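Local coordinates for tail protein, 43 kDa (Neisseria meningitidis MC58, PDB 3D37), which is of unknown function but probably serves as a structural component of the baseplate of a phage-like tail, at residues S102-N107 / K118-P123; I143-G148 / W152-H157; S90-D93 / L98-C101. All blocks are in the same frame, centred on the assembly; numbering follows the deposited sequence.

Contact 1 (S102-N107 / K118-P123)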
loop_
_atom_site.group_PDB
_atom_site.type_symbol
_atom_site.label_atom_id
_atom_site.label_comp_id
_atom_site.label_asym_id
_atom_site.label_seq_id
_atom_site.Cartn_x
_atom_site.Cartn_y
_atom_site.Cartn_z
ATOM N N SER A 102 -0.481 -6.904 -45.019
ATOM C CA SER A 102 -1.690 -7.331 -45.768
ATOM C C SER A 102 -1.540 -8.618 -46.563
ATOM O O SER A 102 -0.486 -8.885 -47.142
ATOM C CB SER A 102 -2.250 -6.220 -46.655
ATOM O OG SER A 102 -3.430 -5.770 -46.022
ATOM N N ALA A 103 -2.609 -9.419 -46.558
ATOM C CA ALA A 103 -2.630 -10.623 -47.359
ATOM C C ALA A 103 -2.614 -10.160 -48.824
ATOM O O ALA A 103 -3.087 -9.052 -49.117
ATOM C CB ALA A 103 -3.887 -11.494 -47.039
ATOM N N PRO A 104 -1.979 -10.948 -49.711
ATOM C CA PRO A 104 -2.276 -10.842 -51.158
ATOM C C PRO A 104 -3.657 -11.420 -51.489
ATOM O O PRO A 104 -4.321 -12.011 -50.606
ATOM C CB PRO A 104 -1.174 -11.703 -51.826
ATOM C CG PRO A 104 -0.172 -12.061 -50.711
ATOM C CD PRO A 104 -0.945 -11.971 -49.427
ATOM N N GLN A 105 -4.093 -11.292 -52.749
ATOM C CA GLN A 105 -5.324 -11.968 -53.136
ATOM C C GLN A 105 -5.028 -13.262 -53.922
ATOM O O GLN A 105 -5.317 -13.424 -55.125
ATOM C CB GLN A 105 -6.303 -10.998 -53.798
ATOM C CG GLN A 105 -7.305 -10.423 -52.776
ATOM C CD GLN A 105 -8.124 -11.510 -52.053
ATOM O OE1 GLN A 105 -8.243 -12.657 -52.534
ATOM N NE2 GLN A 105 -8.695 -11.146 -50.893
ATOM N N LEU A 106 -4.414 -14.169 -53.174
ATOM C CA LEU A 106 -4.166 -15.543 -53.552
ATOM C C LEU A 106 -5.500 -16.313 -53.575
ATOM O O LEU A 106 -6.368 -16.080 -52.731
ATOM C CB LEU A 106 -3.190 -16.140 -52.514
ATOM C CG LEU A 106 -2.768 -17.613 -52.504
ATOM C CD1 LEU A 106 -1.858 -17.948 -53.702
ATOM C CD2 LEU A 106 -2.075 -17.972 -51.145
ATOM N N ASN A 107 -5.668 -17.189 -54.564
ATOM C CA ASN A 107 -6.739 -18.156 -54.596
ATOM C C ASN A 107 -6.118 -19.518 -54.218
ATOM O O ASN A 107 -5.113 -19.903 -54.818
ATOM C CB ASN A 107 -7.272 -18.179 -56.034
ATOM C CG ASN A 107 -8.472 -19.092 -56.226
ATOM O OD1 ASN A 107 -8.583 -20.120 -55.570
ATOM N ND2 ASN A 107 -9.370 -18.710 -57.108
ATOM N N LYS A 118 2.971 -21.613 -47.215
ATOM C CA LYS A 118 4.294 -21.289 -47.768
ATOM C C LYS A 118 4.180 -20.019 -48.589
ATOM O O LYS A 118 5.032 -19.116 -48.476
ATOM C CB LYS A 118 4.864 -22.444 -48.649
ATOM C CG LYS A 118 5.528 -23.580 -47.851
ATOM C CD LYS A 118 5.906 -24.775 -48.681
ATOM C CE LYS A 118 6.707 -25.805 -47.854
ATOM N NZ LYS A 118 6.956 -27.062 -48.705
ATOM N N LYS A 119 3.115 -19.936 -49.375
ATOM C CA LYS A 119 2.908 -18.789 -50.258
ATOM C C LYS A 119 2.807 -17.548 -49.434
ATOM O O LYS A 119 3.599 -16.646 -49.599
ATOM C CB LYS A 119 1.661 -18.946 -51.155
ATOM C CG LYS A 119 1.382 -17.731 -52.079
ATOM C CD LYS A 119 2.376 -17.695 -53.301
ATOM C CE LYS A 119 2.861 -16.250 -53.699
ATOM N NZ LYS A 119 1.985 -15.546 -54.711
ATOM N N LEU A 120 1.862 -17.534 -48.511
ATOM C CA LEU A 120 1.545 -16.340 -47.674
ATOM C C LEU A 120 2.672 -15.845 -46.783
ATOM O O LEU A 120 2.712 -14.670 -46.432
ATOM C CB LEU A 120 0.320 -16.612 -46.812
ATOM C CG LEU A 120 -1.037 -16.853 -47.470
ATOM C CD1 LEU A 120 -1.928 -17.699 -46.514
ATOM C CD2 LEU A 120 -1.694 -15.527 -47.824
ATOM N N ALA A 121 3.563 -16.746 -46.379
ATOM C CA ALA A 121 4.740 -16.403 -45.558
ATOM C C ALA A 121 5.988 -16.038 -46.407
ATOM O O ALA A 121 7.006 -15.614 -45.865
ATOM C CB ALA A 121 5.076 -17.567 -44.658
ATOM N N ALA A 122 5.914 -16.300 -47.718
ATOM C CA ALA A 122 7.022 -16.053 -48.657
ATOM C C ALA A 122 7.704 -14.676 -48.538
ATOM O O ALA A 122 8.939 -14.639 -48.453
ATOM C CB ALA A 122 6.568 -16.308 -50.161
ATOM N N PRO A 123 6.919 -13.561 -48.527
ATOM C CA PRO A 123 7.497 -12.206 -48.355
ATOM C C PRO A 123 8.337 -11.962 -47.091
ATOM O O PRO A 123 9.035 -10.952 -47.000
ATOM C CB PRO A 123 6.259 -11.286 -48.319
ATOM C CG PRO A 123 5.158 -12.055 -48.923
ATOM C CD PRO A 123 5.445 -13.503 -48.630
#

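Contact 2 (I143-G148 / W152-H157)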
loop_
_atom_site.group_PDB
_atom_site.type_symbol
_atom_site.label_atom_id
_atom_site.label_comp_id
_atom_site.label_asym_id
_atom_site.label_seq_id
_atom_site.Cartn_x
_atom_site.Cartn_y
_atom_site.Cartn_z
ATOM N N ILE A 143 -11.671 -20.595 -50.615
ATOM C CA ILE A 143 -11.569 -19.667 -49.478
ATOM C C ILE A 143 -11.584 -18.220 -49.988
ATOM O O ILE A 143 -10.657 -17.779 -50.680
ATOM C CB ILE A 143 -10.347 -19.944 -48.585
ATOM C CG1 ILE A 143 -10.388 -21.373 -48.026
ATOM C CG2 ILE A 143 -10.315 -18.971 -47.404
ATOM C CD1 ILE A 143 -11.297 -21.535 -46.862
ATOM N N ASP A 144 -12.680 -17.523 -49.668
ATOM C CA ASP A 144 -12.942 -16.159 -50.097
ATOM C C ASP A 144 -12.492 -15.253 -48.969
ATOM O O ASP A 144 -13.133 -15.212 -47.912
ATOM C CB ASP A 144 -14.452 -15.949 -50.346
ATOM C CG ASP A 144 -14.837 -16.002 -51.815
ATOM O OD1 ASP A 144 -14.007 -15.625 -52.672
ATOM O OD2 ASP A 144 -15.992 -16.395 -52.115
ATOM N N ILE A 145 -11.392 -14.538 -49.195
ATOM C CA ILE A 145 -10.839 -13.587 -48.228
ATOM C C ILE A 145 -11.095 -12.128 -48.673
ATOM O O ILE A 145 -11.062 -11.826 -49.874
ATOM C CB ILE A 145 -9.311 -13.839 -47.994
ATOM C CG1 ILE A 145 -8.631 -14.380 -49.253
ATOM C CG2 ILE A 145 -9.102 -14.822 -46.782
ATOM C CD1 ILE A 145 -7.132 -14.556 -49.137
ATOM N N GLU A 146 -11.358 -11.227 -47.727
ATOM C CA GLU A 146 -11.619 -9.809 -48.067
ATOM C C GLU A 146 -10.333 -8.933 -47.998
ATOM O O GLU A 146 -9.489 -9.153 -47.136
ATOM C CB GLU A 146 -12.779 -9.238 -47.237
ATOM C CG GLU A 146 -12.777 -9.628 -45.751
ATOM C CD GLU A 146 -13.958 -9.039 -44.965
ATOM O OE1 GLU A 146 -13.762 -8.691 -43.763
ATOM O OE2 GLU A 146 -15.079 -8.946 -45.548
ATOM N N PRO A 147 -10.196 -7.925 -48.897
ATOM C CA PRO A 147 -8.860 -7.341 -49.264
ATOM C C PRO A 147 -7.994 -6.720 -48.142
ATOM O O PRO A 147 -6.748 -6.884 -48.138
ATOM C CB PRO A 147 -9.207 -6.289 -50.337
ATOM C CG PRO A 147 -10.617 -6.675 -50.831
ATOM C CD PRO A 147 -11.302 -7.253 -49.620
ATOM N N GLY A 148 -8.619 -6.028 -47.192
ATOM C CA GLY A 148 -7.885 -5.555 -45.999
ATOM C C GLY A 148 -7.511 -6.642 -44.982
ATOM O O GLY A 148 -7.074 -6.337 -43.875
ATOM N N TRP A 152 -2.200 -12.951 -41.374
ATOM C CA TRP A 152 -2.623 -13.769 -40.243
ATOM C C TRP A 152 -4.090 -14.195 -40.323
ATOM O O TRP A 152 -4.377 -15.369 -40.265
ATOM C CB TRP A 152 -2.338 -13.111 -38.873
ATOM C CG TRP A 152 -2.279 -14.178 -37.871
ATOM C CD1 TRP A 152 -3.279 -14.549 -36.989
ATOM C CD2 TRP A 152 -1.255 -15.142 -37.739
ATOM N NE1 TRP A 152 -2.906 -15.673 -36.309
ATOM C CE2 TRP A 152 -1.663 -16.053 -36.721
ATOM C CE3 TRP A 152 0.011 -15.294 -38.322
ATOM C CZ2 TRP A 152 -0.862 -17.093 -36.285
ATOM C CZ3 TRP A 152 0.798 -16.330 -37.906
ATOM C CH2 TRP A 152 0.381 -17.217 -36.883
ATOM N N GLN A 153 -4.997 -13.245 -40.436
ATOM C CA GLN A 153 -6.419 -13.544 -40.683
ATOM C C GLN A 153 -6.641 -14.512 -41.808
ATOM O O GLN A 153 -7.421 -15.459 -41.663
ATOM C CB GLN A 153 -7.176 -12.283 -41.024
ATOM C CG GLN A 153 -7.504 -11.471 -39.828
ATOM C CD GLN A 153 -8.071 -10.107 -40.192
ATOM O OE1 GLN A 153 -7.664 -9.510 -41.183
ATOM N NE2 GLN A 153 -8.981 -9.590 -39.363
ATOM N N ALA A 154 -5.929 -14.298 -42.918
ATOM C CA ALA A 154 -6.072 -15.126 -44.078
ATOM C C ALA A 154 -5.549 -16.514 -43.791
ATOM O O ALA A 154 -6.107 -17.528 -44.229
ATOM C CB ALA A 154 -5.294 -14.502 -45.301
ATOM N N LEU A 155 -4.451 -16.562 -43.063
ATOM C CA LEU A 155 -3.848 -17.822 -42.754
ATOM C C LEU A 155 -4.754 -18.647 -41.782
ATOM O O LEU A 155 -4.820 -19.885 -41.873
ATOM C CB LEU A 155 -2.496 -17.538 -42.113
ATOM C CG LEU A 155 -1.367 -18.532 -42.058
ATOM C CD1 LEU A 155 -1.086 -19.104 -43.408
ATOM C CD2 LEU A 155 -0.202 -17.710 -41.557
ATOM N N THR A 156 -5.430 -17.938 -40.887
ATOM C CA THR A 156 -6.282 -18.550 -39.872
ATOM C C THR A 156 -7.515 -19.165 -40.565
ATOM O O THR A 156 -7.813 -20.354 -40.399
ATOM C CB THR A 156 -6.689 -17.507 -38.801
ATOM O OG1 THR A 156 -5.514 -16.978 -38.152
ATOM C CG2 THR A 156 -7.652 -18.120 -37.748
ATOM N N HIS A 157 -8.142 -18.362 -41.422
ATOM C CA HIS A 157 -9.250 -18.779 -42.328
ATOM C C HIS A 157 -8.907 -20.068 -43.083
ATOM O O HIS A 157 -9.529 -21.117 -42.917
ATOM C CB HIS A 157 -9.499 -17.631 -43.289
ATOM C CG HIS A 157 -10.928 -17.473 -43.725
ATOM N ND1 HIS A 157 -11.824 -16.654 -43.063
ATOM C CD2 HIS A 157 -11.606 -18.004 -44.772
ATOM C CE1 HIS A 157 -12.996 -16.706 -43.681
ATOM N NE2 HIS A 157 -12.888 -17.513 -44.729
#

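Contact 3 (S90-D93 / L98-C101)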
loop_
_atom_site.group_PDB
_atom_site.type_symbol
_atom_site.label_atom_id
_atom_site.label_comp_id
_atom_site.label_asym_id
_atom_site.label_seq_id
_atom_site.Cartn_x
_atom_site.Cartn_y
_atom_site.Cartn_z
ATOM N N SER A 90 10.200 -4.504 -25.322
ATOM C CA SER A 90 9.097 -5.377 -25.677
ATOM C C SER A 90 9.149 -5.707 -27.127
ATOM O O SER A 90 9.720 -4.987 -27.928
ATOM C CB SER A 90 7.710 -4.780 -25.410
ATOM O OG SER A 90 7.718 -4.164 -24.206
ATOM N N GLY A 91 8.436 -6.753 -27.436
ATOM C CA GLY A 91 8.300 -7.206 -28.779
ATOM C C GLY A 91 7.379 -8.370 -28.948
ATOM O O GLY A 91 6.685 -8.852 -28.011
ATOM N N ARG A 92 7.349 -8.786 -30.197
ATOM C CA ARG A 92 6.489 -9.877 -30.656
ATOM C C ARG A 92 7.296 -10.857 -31.473
ATOM O O ARG A 92 8.378 -10.517 -31.944
ATOM C CB ARG A 92 5.345 -9.314 -31.489
ATOM C CG ARG A 92 4.369 -8.444 -30.647
ATOM C CD ARG A 92 3.288 -7.886 -31.542
ATOM N NE ARG A 92 3.911 -7.062 -32.561
ATOM C CZ ARG A 92 3.351 -6.614 -33.678
ATOM N NH1 ARG A 92 2.121 -6.974 -34.020
ATOM N NH2 ARG A 92 4.091 -5.871 -34.500
ATOM N N ASP A 93 6.759 -12.068 -31.618
ATOM C CA ASP A 93 7.319 -13.076 -32.554
ATOM C C ASP A 93 7.076 -12.682 -34.030
ATOM O O ASP A 93 6.524 -11.624 -34.306
ATOM C CB ASP A 93 6.824 -14.508 -32.223
ATOM C CG ASP A 93 5.385 -14.738 -32.616
ATOM O OD1 ASP A 93 4.774 -13.854 -33.259
ATOM O OD2 ASP A 93 4.822 -15.774 -32.220
ATOM N N LEU A 98 2.869 -10.789 -40.070
ATOM C CA LEU A 98 1.631 -11.272 -40.702
ATOM C C LEU A 98 0.378 -10.616 -40.109
ATOM O O LEU A 98 -0.553 -10.316 -40.826
ATOM C CB LEU A 98 1.564 -12.789 -40.576
ATOM C CG LEU A 98 2.815 -13.549 -41.068
ATOM C CD1 LEU A 98 2.472 -14.909 -41.649
ATOM C CD2 LEU A 98 3.579 -12.731 -42.084
ATOM N N VAL A 99 0.383 -10.364 -38.796
ATOM C CA VAL A 99 -0.697 -9.639 -38.113
ATOM C C VAL A 99 -0.823 -8.199 -38.558
ATOM O O VAL A 99 -1.939 -7.630 -38.610
ATOM C CB VAL A 99 -0.502 -9.632 -36.546
ATOM C CG1 VAL A 99 -1.381 -8.589 -35.911
ATOM C CG2 VAL A 99 -0.747 -11.032 -35.942
ATOM N N ASP A 100 0.322 -7.586 -38.840
ATOM C CA ASP A 100 0.374 -6.174 -39.202
ATOM C C ASP A 100 0.114 -5.976 -40.703
ATOM O O ASP A 100 -0.574 -5.055 -41.087
ATOM C CB ASP A 100 1.749 -5.564 -38.927
ATOM C CG ASP A 100 2.092 -5.425 -37.441
ATOM O OD1 ASP A 100 1.253 -5.593 -36.503
ATOM O OD2 ASP A 100 3.291 -5.154 -37.233
ATOM N N CYS A 101 0.718 -6.830 -41.527
ATOM C CA CYS A 101 0.809 -6.629 -42.992
ATOM C C CYS A 101 -0.363 -7.243 -43.750
ATOM O O CYS A 101 -1.169 -7.994 -43.188
ATOM C CB CYS A 101 2.122 -7.216 -43.532
ATOM S SG CYS A 101 3.664 -6.608 -42.667
#

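Contact 1 (S102-N107 / K118-P123)
The pyrrolidine ring of Pro104 meets the helix with one corner: its CD lies 4.0 Å from Leu120 CD2. Next to it, Leu106 brings a forked side chain down on the same helix. Its CG stands anti to the backbone N (chi1 175°), which carries the fork toward Lys119 and Leu120. Lys119 CG sits in the fork, 3.6 Å from both Leu106 CD1 and Leu106 CD2. Here the lysine acts through its methylenes, the part of a long exposed side chain that can shield a leucine, while the bends farther out turn the amino end aside from the leucine. Leu106 CD2 also reaches Leu120 CG at 4.0 Å, so Leu120, with its CD2 near Pro104, bridges both apolar residues of the loop. The meeting is wholly apolar, as suits leucine and proline where a loop covers a helix. Gln105, between the two, points away and gives its NE2 to Ile145 O. Leu120 is the buried member: beyond this contact it packs on Val151, Leu155 and Ile158 of helix 151-161. Ala103 rests on Ala154 of that helix too, while Ala121 turns to Val130 of strand 130-133, so helix 113-121 is wedged among loop, helix and strand.

Contact 2 (I143-G148 / W152-H157)
Ile145 and Ala154 make the close part of this contact, the CG2 methyl of the isoleucine lying 4.1 Å from both Ala154 CA and Ala154 CB. Alanine suits the site because its small side chain lets the branched residue come down almost onto the helix backbone. One turn on, His157 buries more surface here than any other residue of the two segments. Ile143 lies beside its ring; the approach of Ile143 CG2 to His157 CD2 is modelled too close to trust, but Ile143 CD1 lies a normal 4.1 Å from His157 CD2. The outer side is looser. The Asp144 side chain points away from the helix, and the backbone O of Asp144 stays 3.9 Å from His157 NE2. At the other end Gly148 O and Gln153 OE1, both of exposed residues, are too far apart to bond at 4.2 Å. Within the helix, Thr156 OG1 gives a 2.9 Å bond to Trp152 O from above the carbonyl plane, and Thr156 N uses the same oxygen. Extended backbone puts Ile143 and Ile145 on one side and Asp144 on the other: an extended segment, apolar toward the helix and polar outward, packed along helix 151-161, the very helix it leads into, within the gp44-like second domain.

Contact 3 (S90-D93 / L98-C101)
Arg92 and Asp100 meet in an end-on, two-pronged salt bridge. Arg92 NH1 donates to Asp100 OD1 at 3.0 Å and Arg92 NH2 to Asp100 OD2 at 2.9 Å, each nitrogen serving its own oxygen. Both bonds are nearly straight (166° for the first), and both oxygens lie close to the guanidinium plane. From the carboxylate's side the fit is less flat. Each oxygen is met on its syn side, but the two groups are twisted by 31°, so NH1 stands farther out of the carboxylate plane than NH2. Such a pair resists rotation about either side chain more than a single bond would. Asp100 OD2 also forms a salt bridge with Arg247 of the second subunit, and two arginines around one carboxylate probably favour its ionised form. Val99 CG1 also lies at the guanidinium edge, 4.3 Å from Arg92 NH1. Arginine suits the place because its chain is long enough to span from strand to helix, and a bend at chi3 (-61°) directs the planar end to the aspartate.

The bridge spans a strand-turn-helix junction: Arg92 belongs to the GpP-like N-terminal family region, Asp100 to the gp44-like second one. Asp93 prepares the turn, its OD1 capping Ala95 N at the start of helix 95-100 by a weak bond. Backbone bonds on both sides of the strand, from Arg92 to Ile72 and from Gly91 to Phe38, fix the base of the arginine, while the helix is seated by Leu98, which packs on Trp124, Val151 and Leu155.

From the N terminus the three contacts follow in series, none enclosing or crossing another. Contact 3 closes the short turn from strand 84-93 into helix 95-100. The chain runs straight on from 98-101 into 102-107, where contact 1 closes the loop that returns through helix 113-121. After strand 130-133, contact 2 closes the brief turn from 143-148 into helix 151-161. That last helix gathers the set: it packs against contact 1, and its Trp152 N probably bonds to Leu98 O of contact 3, 3.2 Å away. Contacts 1 and 2, with centres about 10 Å apart, thus build one compact region, which contact 3 ties to the strands preceding it.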